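Local coordinates for protein CghA (Chaetomium globosum, PDB 6KBC) that belongs to the fungal Diels-Alderase family, with two calycin-like beta-rich domains, and holds the ligand WK1 in a pocket, at residues Phe34-Asp39 and Arg228-Met233. Numbering follows the deposited sequence.
Sequences FPKWAD and RSWLPM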
# COMPACT_ATOMS: atom_id res chain seq x y z
N PHE A 34 -1.99 11.17 -12.06
CA PHE A 34 -2.77 12.39 -11.98
C PHE A 34 -4.14 12.11 -11.36
O PHE A 34 -4.76 11.08 -11.67
CB PHE A 34 -2.93 13.02 -13.37
CG PHE A 34 -3.46 14.43 -13.32
CD1 PHE A 34 -2.63 15.48 -12.98
CD2 PHE A 34 -4.79 14.69 -13.59
CE1 PHE A 34 -3.11 16.78 -12.93
CE2 PHE A 34 -5.28 15.98 -13.54
CZ PHE A 34 -4.44 17.03 -13.21
N PRO A 35 -4.63 12.97 -10.48
CA PRO A 35 -5.87 12.68 -9.75
C PRO A 35 -7.04 12.41 -10.69
O PRO A 35 -7.17 13.03 -11.75
CB PRO A 35 -6.10 13.94 -8.92
CG PRO A 35 -4.75 14.52 -8.74
CD PRO A 35 -4.00 14.21 -10.00
N LYS A 36 -7.89 11.46 -10.28
CA LYS A 36 -9.08 11.12 -11.04
C LYS A 36 -10.23 12.07 -10.74
O LYS A 36 -11.19 12.12 -11.53
CB LYS A 36 -9.49 9.67 -10.73
CG LYS A 36 -8.43 8.66 -11.15
CD LYS A 36 -8.06 8.82 -12.61
CE LYS A 36 -7.02 7.82 -13.02
NZ LYS A 36 -6.59 7.97 -14.45
N TRP A 37 -10.18 12.79 -9.63
CA TRP A 37 -11.08 13.90 -9.33
C TRP A 37 -10.24 15.17 -9.41
O TRP A 37 -9.76 15.69 -8.40
CB TRP A 37 -11.75 13.72 -7.96
CG TRP A 37 -12.84 12.69 -8.01
CD1 TRP A 37 -14.17 12.91 -8.25
CD2 TRP A 37 -12.69 11.27 -7.90
NE1 TRP A 37 -14.85 11.72 -8.26
CE2 TRP A 37 -13.97 10.70 -8.05
CE3 TRP A 37 -11.60 10.42 -7.66
CZ2 TRP A 37 -14.19 9.32 -7.97
CZ3 TRP A 37 -11.82 9.05 -7.58
CH2 TRP A 37 -13.10 8.51 -7.74
N ALA A 38 -10.07 15.68 -10.63
CA ALA A 38 -9.09 16.74 -10.89
C ALA A 38 -9.54 18.08 -10.33
O ALA A 38 -8.75 18.79 -9.70
CB ALA A 38 -8.82 16.84 -12.39
N ASP A 39 -10.80 18.46 -10.54
CA ASP A 39 -11.25 19.80 -10.20
C ASP A 39 -12.04 19.86 -8.90
O ASP A 39 -11.72 20.68 -8.02
CB ASP A 39 -12.08 20.38 -11.35
CG ASP A 39 -11.23 20.67 -12.58
OD1 ASP A 39 -10.26 21.44 -12.47
OD2 ASP A 39 -11.52 20.09 -13.65
N ARG A 228 -0.74 3.12 -6.08
CA ARG A 228 -1.68 4.14 -6.51
C ARG A 228 -3.08 3.56 -6.42
O ARG A 228 -3.33 2.45 -6.90
CB ARG A 228 -1.38 4.60 -7.94
CG ARG A 228 -2.43 5.50 -8.57
CD ARG A 228 -2.58 6.82 -7.85
NE ARG A 228 -3.32 7.75 -8.71
CZ ARG A 228 -4.43 8.40 -8.35
NH1 ARG A 228 -4.96 8.25 -7.15
NH2 ARG A 228 -5.01 9.23 -9.21
N SER A 229 -3.99 4.32 -5.82
CA SER A 229 -5.34 3.85 -5.60
C SER A 229 -6.33 4.99 -5.78
O SER A 229 -6.01 6.16 -5.51
CB SER A 229 -5.50 3.26 -4.20
OG SER A 229 -6.86 2.91 -3.93
N TRP A 230 -7.53 4.64 -6.23
CA TRP A 230 -8.65 5.56 -6.13
C TRP A 230 -9.95 4.77 -6.13
O TRP A 230 -10.05 3.73 -6.78
CB TRP A 230 -8.62 6.61 -7.25
CG TRP A 230 -8.91 6.06 -8.61
CD1 TRP A 230 -10.12 6.02 -9.24
CD2 TRP A 230 -7.95 5.51 -9.53
NE1 TRP A 230 -9.97 5.46 -10.49
CE2 TRP A 230 -8.66 5.13 -10.69
CE3 TRP A 230 -6.58 5.28 -9.47
CZ2 TRP A 230 -8.03 4.55 -11.78
CZ3 TRP A 230 -5.96 4.70 -10.56
CH2 TRP A 230 -6.68 4.35 -11.70
N LEU A 231 -10.93 5.27 -5.38
CA LEU A 231 -12.24 4.66 -5.20
C LEU A 231 -13.27 5.78 -5.20
O LEU A 231 -13.06 6.80 -4.53
CB LEU A 231 -12.35 3.91 -3.88
CG LEU A 231 -11.68 2.56 -3.73
CD1 LEU A 231 -10.22 2.77 -3.35
CD2 LEU A 231 -12.44 1.80 -2.64
N PRO A 232 -14.40 5.62 -5.89
CA PRO A 232 -15.47 6.62 -5.82
C PRO A 232 -16.46 6.39 -4.69
O PRO A 232 -17.43 7.14 -4.59
CB PRO A 232 -16.16 6.45 -7.18
CG PRO A 232 -16.00 5.00 -7.48
CD PRO A 232 -14.66 4.59 -6.91
N MET A 233 -16.22 5.34 -3.90
CA MET A 233 -17.09 4.98 -2.76
C MET A 233 -16.25 4.84 -1.49
O MET A 233 -15.07 4.60 -1.59
CB MET A 233 -17.86 3.68 -3.03
CG MET A 233 -17.05 2.42 -2.86
SD MET A 233 -15.88 2.08 -4.16
CE MET A 233 -16.90 1.53 -5.50
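Inside the N-terminal calycin-like domain, the loop 34-39 packs on the end of strand 223-231, with Lys-36 and Trp-37 meeting Trp-230 and Pro-232 while Arg-228 reaches back to Phe-34. The aliphatic part of Lys-36 lies over one face of the Trp-230 indole, a broad surface suited to methylenes: Lys-36 CG stands 3.4 Å from the centroid of the Trp-230 five-membered ring, almost on its normal, a CH-pi contact. A bend at chi2 (-55°) carries the chain across the same ring system, so that Lys-36 CE comes 3.6 Å from Trp-230 CZ2. Lys-36 NZ then forms an off-centre cation-pi contact, 4.9 Å from the centroid of the six-membered ring of Trp-230. A long lysine suits this place because its methylenes pack on the indole while its ammonium reaches Asn-32 OD1 and Ala-25 O.

From strand 223-231, antiparallel between strands 46-54 and 181-200, Arg-228 extends to the loop backbone. Arg-228 NH2 lies 3.1 Å from Phe-34 O, which sits at the guanidinium edge near its plane; the bond is weak, bent to 133°. The planar group suits several acceptors: NE donates to Asn-32 O, and NH2 also forms a salt bridge with Glu-47 OE2, in a carboxylate that receives the backbone N-H groups of Lys-36 and Trp-37. Trp-230 CE3 lies 3.9 Å above the guanidinium plane of Arg-228.

Farther along, the Trp-37 and Trp-230 rings meet rim to rim, planes at 71°. The Trp-37 indole is long enough for its rim to reach compact, apolar Pro-232, with Trp-37 CZ2 3.6 Å from Pro-232 CB, while NE1 bonds to Ile-21 O. Leu-231 O lies 3.6 Å from Trp-37 CH2, whereas Leu-231 CB heads away from the loop and the side chain touches WK1.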